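Local structure of coclaurine N-methyltransferase (6GKV) at residues A[23-28]-A[330-335]; A[128-133]-A[180-185]; A[198-203]-A[207-212]. The protein catalyses the transfer of a methyl group from S-adenosyl-L-methionine to the nitrogen of coclaurine and related tetrahydroisoquinolines in alkaloid biosynthesis. All blocks are in the same frame, centred on the assembly; numbering follows the deposited sequence.

Contact 1: A[23-28]-A[330-335]; sequences DIKQLI and GMEMFG. With F2W (6,7-dimethoxy-2-methyl-1,2,3,4-tetrahydroisoquinolin-2-ium), chain D.
Helix 21-39 packs against helix 313-335, part of the wall of the substrate pocket, through K25 and I28 on one side and M331 and E332 on the other. The local axes cross at -41° with a closest approach of 9.8 Å. E332 fills the middle of this interface. K25 runs out fully extended, its CG anti to its own carbonyl carbon (chi1 -72°), and the K25 and E332 side chains cross at about a right angle. E332 is bent at chi2 (-53°), which brings its OE2 against the lysine methylenes, 3.3 Å from K25 CG. Further along the arm, K25 CE meets the terminal methyl of M331 (CE to CE 3.6 Å). One turn on, the branch methyl CG2 of I28 rests on E332 CB at 3.7 Å, covering the base of the same side chain. E332 OE1 forms a salt bridge with R29, the residue that follows I28. The other face of helix 313-335 meets the bound N-methylheliamine. G330 CA touches the methoxy carbon CAM, M333 SD lies 3.6 Å from the second methoxy carbon CAN, and F334 turns its ring edge to OAL while meeting F284 edge-to-face. The nearest charged atoms of K25 and E332, NZ and OE2, are 4.6 Å apart, so their attraction acts at a distance. The buried carboxylate is thus paired with R29 and flanked by lysine methylenes, and the two nearby positive charges would probably favour its ionised form.

Contact 2: A[128-133]-A[180-185]; sequences LDLGCG and ADITTH. With SAH (S-adenosyl-L-homocysteine), chain C.
Part of the cofactor site of a Rossmann-like methyltransferase is formed where L130 and G131, at the end of strand 126-130, meet I182 in the loop after strand 176-179. The sequence DLGCG matches the glycine-rich cofactor-binding motif of Rossmann-type methyltransferases, consistent with the way it borders S-adenosyl-L-homocysteine. I182 supplies the bridge: its CG1 stands anti to its own carbonyl carbon (chi1 -62°), and the chain reaches on to place CD1 between the adenine and the strand end. I182 CD1 lies 3.9 Å from L130 CD2 and also close to G131 N. Toward the cofactor, I182 CD1 comes within 3.4 Å of the adenine C2. An alanine in place of I182 would lack this arm and would probably open a gap between L130 and the adenine, taking away an apolar contact of C2. Polar recognition of the base comes from the same loop. D181 OD1 accepts a hydrogen bond from N6 of the cofactor (3.3 Å, 152°), and I182 N gives a weak one to N1. At the other end of the cofactor, the amino N is hydrogen-bonded to G131 O. G131 has positive phi (76°), and a CB modelled on it would lie 2.8 Å from the ribose O4', a clash that a bare CA avoids. G133 N approaches the ribose O3' to 3.0 Å.

Contact 3: A[198-203]-A[207-212]; sequences ELFEHM and ELLLRK. With SAH (S-adenosyl-L-homocysteine), chain C; F2W (6,7-dimethoxy-2-methyl-1,2,3,4-tetrahydroisoquinolin-2-ium), chain D.
F200 and M203 receive one methyl of L209, CD2, while L210 closes on the same phenyl ring from another direction. L209 CD2 stands over one face of the F200 ring in a CH-pi contact, 3.9 Å from the centroid and 25° off the ring normal, shifted toward the rim near CE1. The CD2 methyl of L210 instead lies in the ring plane at the edge, 3.6 Å from F200 CZ, so the two consecutive leucines probably limit the ring's movement, one over a face and one at the edge. M203 CG touches L209 CD2 at 3.5 Å; beyond it the methionine bends at chi2 (-66°) and again at chi3, carrying its CE away from the helix to within 3.7 Å of N6 of the S-adenosyl-L-homocysteine. L199, E198 and H202 extend the first shell to the ligands. L199 CD1 lies 3.4 Å from the ribose O4' of the cofactor, and E198 OE1 accepts a hydrogen bond of 2.8 Å from NAH of the bound N-methylheliamine. H202 sits obliquely to both ligands, near C8 of the cofactor and the N-methyl carbon CAO of N-methylheliamine, which has the form of a methylated product.

Second-shell bonds place these groups. C94 N holds E198 OE2, Y75 OH and T255 O bond the two ring nitrogens of H202, and a short 3-10 turn, with H202 N bonded to L199 O, sets the backbone. This buried seat joins helix 206-215 to the loop following strand 191-197, which in this Rossmann-type methyltransferase of the CFA/CMAS family borders both the cofactor and the bound N-methylheliamine.

Along the chain, contact 1 pairs a residue range near the N-terminus with one near the C-terminus, while contacts 2 and 3 follow one another between them. Contacts 2 and 3 both belong to the Rossmann-like part, at the ends of strands 126-130, 176-179 and 191-197 of the mixed sheet; their centres are 10 Å apart, and K212 NZ probably hydrogen-bonds I182 O. Contact 1 joins two helices on the opposite side of the chain's centre, its centre about 28 Å from that of contact 3 and 31 Å from that of contact 2. S-adenosyl-L-homocysteine touches contacts 2 and 3, and N-methylheliamine touches 1 and 3, so 198-203 lies where cofactor and acceptor sites meet.

Contact 1: A[23-28]-A[330-335]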
loop_
_atom_site.group_PDB
_atom_site.type_symbol
_atom_site.label_atom_id
_atom_site.label_comp_id
_atom_site.label_asym_id
_atom_site.label_seq_id
_atom_site.Cartn_x
_atom_site.Cartn_y
_atom_site.Cartn_z
ATOM N N ASP A 23 19.049 -25.063 18.735
ATOM C CA ASP A 23 19.146 -24.049 19.772
ATOM C C ASP A 23 19.248 -22.658 19.136
ATOM O O ASP A 23 18.785 -21.674 19.708
ATOM C CB ASP A 23 20.352 -24.321 20.682
ATOM C CG ASP A 23 20.125 -25.490 21.649
ATOM O OD1 ASP A 23 20.372 -26.658 21.273
ATOM O OD2 ASP A 23 19.736 -25.236 22.807
ATOM N N ILE A 24 19.864 -22.580 17.957
ATOM C CA ILE A 24 20.054 -21.297 17.273
ATOM C C ILE A 24 18.737 -20.838 16.685
ATOM O O ILE A 24 18.355 -19.678 16.841
ATOM C CB ILE A 24 21.105 -21.352 16.128
ATOM C CG1 ILE A 24 22.457 -21.915 16.594
ATOM C CG2 ILE A 24 21.298 -19.959 15.493
ATOM C CD1 ILE A 24 23.481 -22.008 15.444
ATOM N N LYS A 25 18.049 -21.760 16.015
ATOM C CA LYS A 25 16.714 -21.503 15.464
ATOM C C LYS A 25 15.733 -21.074 16.556
ATOM O O LYS A 25 15.026 -20.078 16.411
ATOM C CB LYS A 25 16.185 -22.739 14.742
ATOM C CG LYS A 25 16.887 -23.037 13.396
ATOM C CD LYS A 25 16.583 -24.467 12.926
ATOM C CE LYS A 25 17.066 -24.715 11.507
ATOM N NZ LYS A 25 16.818 -26.132 11.075
ATOM N N GLN A 26 15.709 -21.812 17.664
ATOM C CA GLN A 26 14.891 -21.418 18.799
ATOM C C GLN A 26 15.165 -19.987 19.269
ATOM O O GLN A 26 14.236 -19.255 19.573
ATOM C CB GLN A 26 15.100 -22.386 19.964
ATOM C CG GLN A 26 14.144 -22.167 21.107
ATOM C CD GLN A 26 14.272 -23.229 22.173
ATOM O OE1 GLN A 26 14.377 -22.929 23.360
ATOM N NE2 GLN A 26 14.280 -24.481 21.748
ATOM N N LEU A 27 16.433 -19.586 19.337
ATOM C CA LEU A 27 16.765 -18.251 19.846
ATOM C C LEU A 27 16.410 -17.164 18.837
ATOM O O LEU A 27 16.035 -16.046 19.219
ATOM C CB LEU A 27 18.252 -18.156 20.211
ATOM C CG LEU A 27 18.702 -18.956 21.438
ATOM C CD1 LEU A 27 20.218 -18.915 21.607
ATOM C CD2 LEU A 27 18.015 -18.432 22.684
ATOM N N ILE A 28 16.565 -17.495 17.557
ATOM C CA ILE A 28 16.237 -16.577 16.477
ATOM C C ILE A 28 14.734 -16.310 16.508
ATOM O O ILE A 28 14.312 -15.153 16.511
ATOM C CB ILE A 28 16.689 -17.138 15.103
ATOM C CG1 ILE A 28 18.216 -17.079 15.009
ATOM C CG2 ILE A 28 16.078 -16.358 13.976
ATOM C CD1 ILE A 28 18.796 -17.554 13.700
ATOM N N GLY A 330 18.221 -16.376 7.442
ATOM C CA GLY A 330 17.329 -16.435 6.298
ATOM C C GLY A 330 16.234 -17.478 6.440
ATOM O O GLY A 330 15.065 -17.193 6.186
ATOM N N MET A 331 16.605 -18.687 6.846
ATOM C CA MET A 331 15.621 -19.756 7.030
ATOM C C MET A 331 14.491 -19.394 7.995
ATOM O O MET A 331 13.324 -19.514 7.673
ATOM C CB MET A 331 16.292 -21.025 7.535
ATOM C CG MET A 331 16.670 -21.990 6.448
ATOM S SD MET A 331 17.459 -23.445 7.152
ATOM C CE MET A 331 16.114 -24.147 8.062
ATOM N N GLU A 332 14.851 -18.957 9.186
ATOM C CA GLU A 332 13.860 -18.760 10.217
ATOM C C GLU A 332 13.069 -17.485 10.007
ATOM O O GLU A 332 11.901 -17.419 10.361
ATOM C CB GLU A 332 14.521 -18.728 11.595
ATOM C CG GLU A 332 15.116 -20.046 12.047
ATOM C CD GLU A 332 14.145 -21.188 11.974
ATOM O OE1 GLU A 332 13.078 -21.106 12.633
ATOM O OE2 GLU A 332 14.453 -22.175 11.262
ATOM N N MET A 333 13.712 -16.457 9.465
ATOM C CA MET A 333 13.055 -15.175 9.343
ATOM C C MET A 333 11.967 -15.251 8.273
ATOM O O MET A 333 10.814 -14.910 8.510
ATOM C CB MET A 333 14.071 -14.086 9.014
ATOM C CG MET A 333 13.440 -12.870 8.447
ATOM S SD MET A 333 14.516 -11.546 7.976
ATOM C CE MET A 333 14.544 -10.780 9.506
ATOM N N PHE A 334 12.341 -15.730 7.097
ATOM C CA PHE A 334 11.412 -15.815 5.998
ATOM C C PHE A 334 10.438 -16.979 6.102
ATOM O O PHE A 334 9.336 -16.893 5.591
ATOM C CB PHE A 334 12.195 -15.860 4.703
ATOM C CG PHE A 334 12.804 -14.545 4.384
ATOM C CD1 PHE A 334 14.066 -14.210 4.884
ATOM C CD2 PHE A 334 12.079 -13.593 3.671
ATOM C CE1 PHE A 334 14.615 -12.968 4.640
ATOM C CE2 PHE A 334 12.623 -12.340 3.424
ATOM C CZ PHE A 334 13.885 -12.032 3.903
ATOM N N GLY A 335 10.827 -18.057 6.768
ATOM C CA GLY A 335 9.918 -19.182 6.948
ATOM C C GLY A 335 8.988 -19.001 8.132
ATOM O O GLY A 335 8.097 -19.820 8.335
HETATM C CAM F2W D . 19.579 -14.200 4.769
HETATM O OAK F2W D . 18.777 -13.045 5.108
HETATM C CAB F2W D . 18.823 -12.120 4.095
HETATM C CAA F2W D . 19.518 -12.326 2.897
HETATM C CAF F2W D . 19.507 -11.312 1.944
HETATM C CAJ F2W D . 20.133 -11.439 0.716
HETATM C CAI F2W D . 20.520 -10.126 -0.039
HETATM N NAH F2W D . 19.244 -9.412 -0.206
HETATM C CAO F2W D . 19.697 -8.085 -0.666
HETATM C CAG F2W D . 18.900 -9.202 1.203
HETATM C CAE F2W D . 18.766 -10.177 2.141
HETATM C CAD F2W D . 18.101 -9.959 3.344
HETATM C CAC F2W D . 18.101 -10.956 4.303
HETATM O OAL F2W D . 17.480 -10.860 5.520
HETATM C CAN F2W D . 16.706 -9.681 5.815
#

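Contact 2: A[128-133]-A[180-185]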
loop_
_atom_site.group_PDB
_atom_site.type_symbol
_atom_site.label_atom_id
_atom_site.label_comp_id
_atom_site.label_asym_id
_atom_site.label_seq_id
_atom_site.Cartn_x
_atom_site.Cartn_y
_atom_site.Cartn_z
ATOM N N LEU A 128 19.189 -3.594 -18.552
ATOM C CA LEU A 128 20.112 -3.149 -17.506
ATOM C C LEU A 128 19.857 -3.877 -16.195
ATOM O O LEU A 128 18.742 -3.871 -15.665
ATOM C CB LEU A 128 19.977 -1.651 -17.293
ATOM C CG LEU A 128 20.821 -0.993 -16.212
ATOM C CD1 LEU A 128 22.290 -1.219 -16.496
ATOM C CD2 LEU A 128 20.511 0.501 -16.159
ATOM N N ASP A 129 20.904 -4.501 -15.671
ATOM C CA ASP A 129 20.803 -5.280 -14.447
ATOM C C ASP A 129 21.546 -4.565 -13.319
ATOM O O ASP A 129 22.763 -4.699 -13.187
ATOM C CB ASP A 129 21.360 -6.683 -14.683
ATOM C CG ASP A 129 21.195 -7.588 -13.486
ATOM O OD1 ASP A 129 20.370 -7.279 -12.604
ATOM O OD2 ASP A 129 21.875 -8.632 -13.441
ATOM N N LEU A 130 20.804 -3.795 -12.520
ATOM C CA LEU A 130 21.398 -2.986 -11.458
ATOM C C LEU A 130 21.659 -3.807 -10.210
ATOM O O LEU A 130 20.726 -4.315 -9.581
ATOM C CB LEU A 130 20.506 -1.791 -11.112
ATOM C CG LEU A 130 20.465 -0.681 -12.163
ATOM C CD1 LEU A 130 19.541 0.448 -11.751
ATOM C CD2 LEU A 130 21.865 -0.159 -12.392
ATOM N N GLY A 131 22.939 -3.926 -9.855
ATOM C CA GLY A 131 23.337 -4.707 -8.707
ATOM C C GLY A 131 23.272 -6.183 -9.043
ATOM O O GLY A 131 22.582 -6.963 -8.382
ATOM N N CYS A 132 24.040 -6.559 -10.056
ATOM C CA CYS A 132 23.919 -7.837 -10.741
ATOM C C CYS A 132 24.423 -9.083 -10.008
ATOM O O CYS A 132 24.226 -10.211 -10.492
ATOM C CB CYS A 132 24.667 -7.732 -12.062
ATOM S SG CYS A 132 26.407 -7.416 -11.807
ATOM N N GLY A 133 25.101 -8.896 -8.877
ATOM C CA GLY A 133 25.692 -10.021 -8.166
ATOM C C GLY A 133 26.708 -10.755 -9.023
ATOM O O GLY A 133 27.597 -10.140 -9.604
ATOM N N ALA A 180 30.633 0.448 -11.132
ATOM C CA ALA A 180 30.170 1.766 -10.678
ATOM C C ALA A 180 29.454 1.736 -9.332
ATOM O O ALA A 180 28.801 0.752 -8.992
ATOM C CB ALA A 180 29.242 2.383 -11.721
ATOM N N ASP A 181 29.581 2.821 -8.570
ATOM C CA ASP A 181 28.758 3.022 -7.386
ATOM C C ASP A 181 27.435 3.603 -7.885
ATOM O O ASP A 181 27.395 4.701 -8.436
ATOM C CB ASP A 181 29.443 3.942 -6.365
ATOM C CG ASP A 181 28.590 4.199 -5.116
ATOM O OD1 ASP A 181 27.707 3.379 -4.790
ATOM O OD2 ASP A 181 28.807 5.227 -4.444
ATOM N N ILE A 182 26.358 2.846 -7.729
ATOM C CA ILE A 182 25.063 3.270 -8.233
ATOM C C ILE A 182 24.597 4.513 -7.470
ATOM O O ILE A 182 23.856 5.340 -8.009
ATOM C CB ILE A 182 24.046 2.113 -8.140
ATOM C CG1 ILE A 182 24.536 0.951 -9.007
ATOM C CG2 ILE A 182 22.646 2.551 -8.583
ATOM C CD1 ILE A 182 23.683 -0.302 -8.928
ATOM N N THR A 183 25.064 4.651 -6.230
ATOM C CA THR A 183 24.815 5.844 -5.413
ATOM C C THR A 183 25.241 7.136 -6.118
ATOM O O THR A 183 24.584 8.170 -6.009
ATOM C CB THR A 183 25.558 5.738 -4.066
ATOM O OG1 THR A 183 24.965 4.698 -3.289
ATOM C CG2 THR A 183 25.504 7.047 -3.285
ATOM N N THR A 184 26.349 7.071 -6.848
ATOM C CA THR A 184 26.903 8.264 -7.480
ATOM C C THR A 184 27.004 8.162 -8.995
ATOM O O THR A 184 27.439 9.111 -9.648
ATOM C CB THR A 184 28.322 8.591 -6.950
ATOM O OG1 THR A 184 29.144 7.420 -7.014
ATOM C CG2 THR A 184 28.271 9.095 -5.524
ATOM N N HIS A 185 26.631 7.025 -9.569
ATOM C CA HIS A 185 26.846 6.878 -11.000
ATOM C C HIS A 185 25.831 7.671 -11.822
ATOM O O HIS A 185 24.617 7.566 -11.633
ATOM C CB HIS A 185 26.822 5.406 -11.428
ATOM C CG HIS A 185 27.222 5.202 -12.860
ATOM N ND1 HIS A 185 28.521 5.328 -13.290
ATOM C CD2 HIS A 185 26.479 4.922 -13.958
ATOM C CE1 HIS A 185 28.572 5.119 -14.599
ATOM N NE2 HIS A 185 27.349 4.872 -15.024
HETATM N N SAH C . 21.185 -8.993 -7.766
HETATM C CA SAH C . 22.090 -10.087 -7.444
HETATM C CB SAH C . 22.698 -9.901 -6.061
HETATM C CG SAH C . 21.803 -9.228 -5.024
HETATM S SD SAH C . 22.726 -8.860 -3.506
HETATM C C SAH C . 21.391 -11.435 -7.509
HETATM O O SAH C . 20.159 -11.453 -7.510
HETATM O OXT SAH C . 22.027 -12.502 -7.553
HETATM C "C5'" SAH C . 22.845 -7.086 -3.866
HETATM C "C4'" SAH C . 23.721 -6.738 -5.075
HETATM O "O4'" SAH C . 23.791 -5.331 -5.247
HETATM C "C3'" SAH C . 25.155 -7.228 -4.926
HETATM O "O3'" SAH C . 25.624 -7.644 -6.183
HETATM C "C2'" SAH C . 25.954 -6.009 -4.537
HETATM O "O2'" SAH C . 27.250 -6.127 -5.069
HETATM C "C1'" SAH C . 25.143 -4.889 -5.187
HETATM N N9 SAH C . 25.256 -3.593 -4.480
HETATM C C8 SAH C . 25.051 -3.324 -3.143
HETATM N N7 SAH C . 25.265 -2.000 -2.934
HETATM C C5 SAH C . 25.605 -1.419 -4.118
HETATM C C6 SAH C . 25.938 -0.108 -4.482
HETATM N N6 SAH C . 25.961 0.875 -3.579
HETATM N N1 SAH C . 26.249 0.168 -5.801
HETATM C C2 SAH C . 26.239 -0.844 -6.745
HETATM N N3 SAH C . 25.910 -2.134 -6.381
HETATM C C4 SAH C . 25.603 -2.413 -5.090
#

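Contact 3: A[198-203]-A[207-212]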
loop_
_atom_site.group_PDB
_atom_site.type_symbol
_atom_site.label_atom_id
_atom_site.label_comp_id
_atom_site.label_asym_id
_atom_site.label_seq_id
_atom_site.Cartn_x
_atom_site.Cartn_y
_atom_site.Cartn_z
ATOM N N GLU A 198 16.907 -6.992 -5.408
ATOM C CA GLU A 198 17.334 -6.939 -4.010
ATOM C C GLU A 198 18.549 -6.041 -3.855
ATOM O O GLU A 198 19.592 -6.474 -3.408
ATOM C CB GLU A 198 17.597 -8.353 -3.466
ATOM C CG GLU A 198 16.316 -9.183 -3.371
ATOM C CD GLU A 198 16.499 -10.532 -2.704
ATOM O OE1 GLU A 198 17.490 -10.721 -1.961
ATOM O OE2 GLU A 198 15.651 -11.417 -2.942
ATOM N N LEU A 199 18.382 -4.774 -4.225
ATOM C CA LEU A 199 19.448 -3.787 -4.131
ATOM C C LEU A 199 19.055 -2.681 -3.165
ATOM O O LEU A 199 19.874 -2.213 -2.372
ATOM C CB LEU A 199 19.751 -3.194 -5.499
ATOM C CG LEU A 199 20.683 -1.978 -5.501
ATOM C CD1 LEU A 199 22.120 -2.402 -5.205
ATOM C CD2 LEU A 199 20.585 -1.214 -6.816
ATOM N N PHE A 200 17.784 -2.296 -3.225
ATOM C CA PHE A 200 17.238 -1.165 -2.467
ATOM C C PHE A 200 17.349 -1.316 -0.973
ATOM O O PHE A 200 17.424 -0.314 -0.255
ATOM C CB PHE A 200 15.754 -0.947 -2.829
ATOM C CG PHE A 200 15.543 -0.214 -4.120
ATOM C CD1 PHE A 200 16.476 -0.294 -5.148
ATOM C CD2 PHE A 200 14.435 0.604 -4.289
ATOM C CE1 PHE A 200 16.293 0.412 -6.348
ATOM C CE2 PHE A 200 14.247 1.324 -5.489
ATOM C CZ PHE A 200 15.175 1.225 -6.515
ATOM N N GLU A 201 17.351 -2.567 -0.503
ATOM C CA GLU A 201 17.548 -2.871 0.916
ATOM C C GLU A 201 18.830 -2.255 1.513
ATOM O O GLU A 201 18.941 -2.086 2.736
ATOM C CB GLU A 201 17.566 -4.393 1.130
ATOM C CG GLU A 201 16.199 -5.089 0.891
ATOM C CD GLU A 201 16.049 -5.657 -0.510
ATOM O OE1 GLU A 201 16.491 -5.015 -1.475
ATOM O OE2 GLU A 201 15.509 -6.777 -0.646
ATOM N N HIS A 202 19.785 -1.935 0.640
ATOM C CA HIS A 202 21.068 -1.322 1.009
ATOM C C HIS A 202 21.073 0.186 0.822
ATOM O O HIS A 202 22.024 0.873 1.190
ATOM C CB HIS A 202 22.180 -1.925 0.166
ATOM C CG HIS A 202 22.360 -3.394 0.370
ATOM N ND1 HIS A 202 22.605 -3.948 1.609
ATOM C CD2 HIS A 202 22.352 -4.425 -0.509
ATOM C CE1 HIS A 202 22.735 -5.257 1.487
ATOM N NE2 HIS A 202 22.589 -5.570 0.211
ATOM N N MET A 203 20.009 0.691 0.207
ATOM C CA MET A 203 19.896 2.112 -0.084
ATOM C C MET A 203 19.093 2.784 1.001
ATOM O O MET A 203 18.610 2.118 1.903
ATOM C CB MET A 203 19.249 2.337 -1.448
ATOM C CG MET A 203 19.879 1.527 -2.556
ATOM S SD MET A 203 21.587 2.005 -2.895
ATOM C CE MET A 203 22.413 0.415 -2.830
ATOM N N GLU A 207 13.518 8.154 -3.091
ATOM C CA GLU A 207 13.064 9.189 -4.019
ATOM C C GLU A 207 14.228 9.629 -4.936
ATOM O O GLU A 207 14.038 9.777 -6.148
ATOM C CB GLU A 207 12.476 10.389 -3.250
ATOM C CG GLU A 207 12.109 11.592 -4.119
ATOM C CD GLU A 207 11.853 12.859 -3.308
ATOM O OE1 GLU A 207 11.332 12.761 -2.181
ATOM O OE2 GLU A 207 12.191 13.960 -3.788
ATOM N N LEU A 208 15.425 9.816 -4.370
ATOM C CA LEU A 208 16.589 10.227 -5.181
ATOM C C LEU A 208 17.067 9.085 -6.075
ATOM O O LEU A 208 17.316 9.284 -7.252
ATOM C CB LEU A 208 17.745 10.725 -4.308
ATOM C CG LEU A 208 17.569 12.117 -3.689
ATOM C CD1 LEU A 208 18.786 12.505 -2.861
ATOM C CD2 LEU A 208 17.301 13.175 -4.749
ATOM N N LEU A 209 17.156 7.884 -5.524
ATOM C CA LEU A 209 17.535 6.708 -6.309
ATOM C C LEU A 209 16.580 6.427 -7.487
ATOM O O LEU A 209 17.033 6.175 -8.610
ATOM C CB LEU A 209 17.602 5.475 -5.400
ATOM C CG LEU A 209 18.154 4.246 -6.108
ATOM C CD1 LEU A 209 19.528 4.580 -6.670
ATOM C CD2 LEU A 209 18.242 3.088 -5.166
ATOM N N LEU A 210 15.267 6.451 -7.233
ATOM C CA LEU A 210 14.284 6.216 -8.292
ATOM C C LEU A 210 14.212 7.377 -9.300
ATOM O O LEU A 210 13.941 7.152 -10.492
ATOM C CB LEU A 210 12.897 5.938 -7.687
ATOM C CG LEU A 210 12.789 4.502 -7.136
ATOM C CD1 LEU A 210 11.522 4.286 -6.336
ATOM C CD2 LEU A 210 12.903 3.438 -8.240
ATOM N N ARG A 211 14.464 8.608 -8.851
ATOM C CA ARG A 211 14.577 9.707 -9.801
ATOM C C ARG A 211 15.701 9.395 -10.797
ATOM O O ARG A 211 15.523 9.525 -12.016
ATOM C CB ARG A 211 14.831 11.050 -9.095
ATOM C CG ARG A 211 14.759 12.294 -10.031
ATOM C CD ARG A 211 14.825 13.613 -9.246
ATOM N NE ARG A 211 13.969 13.583 -8.058
ATOM C CZ ARG A 211 12.645 13.756 -8.067
ATOM N NH1 ARG A 211 12.004 13.987 -9.208
ATOM N NH2 ARG A 211 11.952 13.703 -6.935
ATOM N N LYS A 212 16.847 8.965 -10.276
ATOM C CA LYS A 212 18.000 8.655 -11.119
ATOM C C LYS A 212 17.691 7.514 -12.100
ATOM O O LYS A 212 17.894 7.648 -13.303
ATOM C CB LYS A 212 19.223 8.302 -10.250
ATOM C CG LYS A 212 20.447 7.872 -11.039
ATOM C CD LYS A 212 21.619 7.517 -10.136
ATOM C CE LYS A 212 22.305 8.752 -9.582
ATOM N NZ LYS A 212 23.247 8.395 -8.503
HETATM N N SAH C . 21.185 -8.993 -7.766
HETATM C CA SAH C . 22.090 -10.087 -7.444
HETATM C CB SAH C . 22.698 -9.901 -6.061
HETATM C CG SAH C . 21.803 -9.228 -5.024
HETATM S SD SAH C . 22.726 -8.860 -3.506
HETATM C C SAH C . 21.391 -11.435 -7.509
HETATM O O SAH C . 20.159 -11.453 -7.510
HETATM O OXT SAH C . 22.027 -12.502 -7.553
HETATM C "C5'" SAH C . 22.845 -7.086 -3.866
HETATM C "C4'" SAH C . 23.721 -6.738 -5.075
HETATM O "O4'" SAH C . 23.791 -5.331 -5.247
HETATM C "C3'" SAH C . 25.155 -7.228 -4.926
HETATM O "O3'" SAH C . 25.624 -7.644 -6.183
HETATM C "C2'" SAH C . 25.954 -6.009 -4.537
HETATM O "O2'" SAH C . 27.250 -6.127 -5.069
HETATM C "C1'" SAH C . 25.143 -4.889 -5.187
HETATM N N9 SAH C . 25.256 -3.593 -4.480
HETATM C C8 SAH C . 25.051 -3.324 -3.143
HETATM N N7 SAH C . 25.265 -2.000 -2.934
HETATM C C5 SAH C . 25.605 -1.419 -4.118
HETATM C C6 SAH C . 25.938 -0.108 -4.482
HETATM N N6 SAH C . 25.961 0.875 -3.579
HETATM N N1 SAH C . 26.249 0.168 -5.801
HETATM C C2 SAH C . 26.239 -0.844 -6.745
HETATM N N3 SAH C . 25.910 -2.134 -6.381
HETATM C C4 SAH C . 25.603 -2.413 -5.090
HETATM C CAM F2W D . 19.579 -14.200 4.769
HETATM O OAK F2W D . 18.777 -13.045 5.108
HETATM C CAB F2W D . 18.823 -12.120 4.095
HETATM C CAA F2W D . 19.518 -12.326 2.897
HETATM C CAF F2W D . 19.507 -11.312 1.944
HETATM C CAJ F2W D . 20.133 -11.439 0.716
HETATM C CAI F2W D . 20.520 -10.126 -0.039
HETATM N NAH F2W D . 19.244 -9.412 -0.206
HETATM C CAO F2W D . 19.697 -8.085 -0.666
HETATM C CAG F2W D . 18.900 -9.202 1.203
HETATM C CAE F2W D . 18.766 -10.177 2.141
HETATM C CAD F2W D . 18.101 -9.959 3.344
HETATM C CAC F2W D . 18.101 -10.956 4.303
HETATM O OAL F2W D . 17.480 -10.860 5.520
HETATM C CAN F2W D . 16.706 -9.681 5.815
#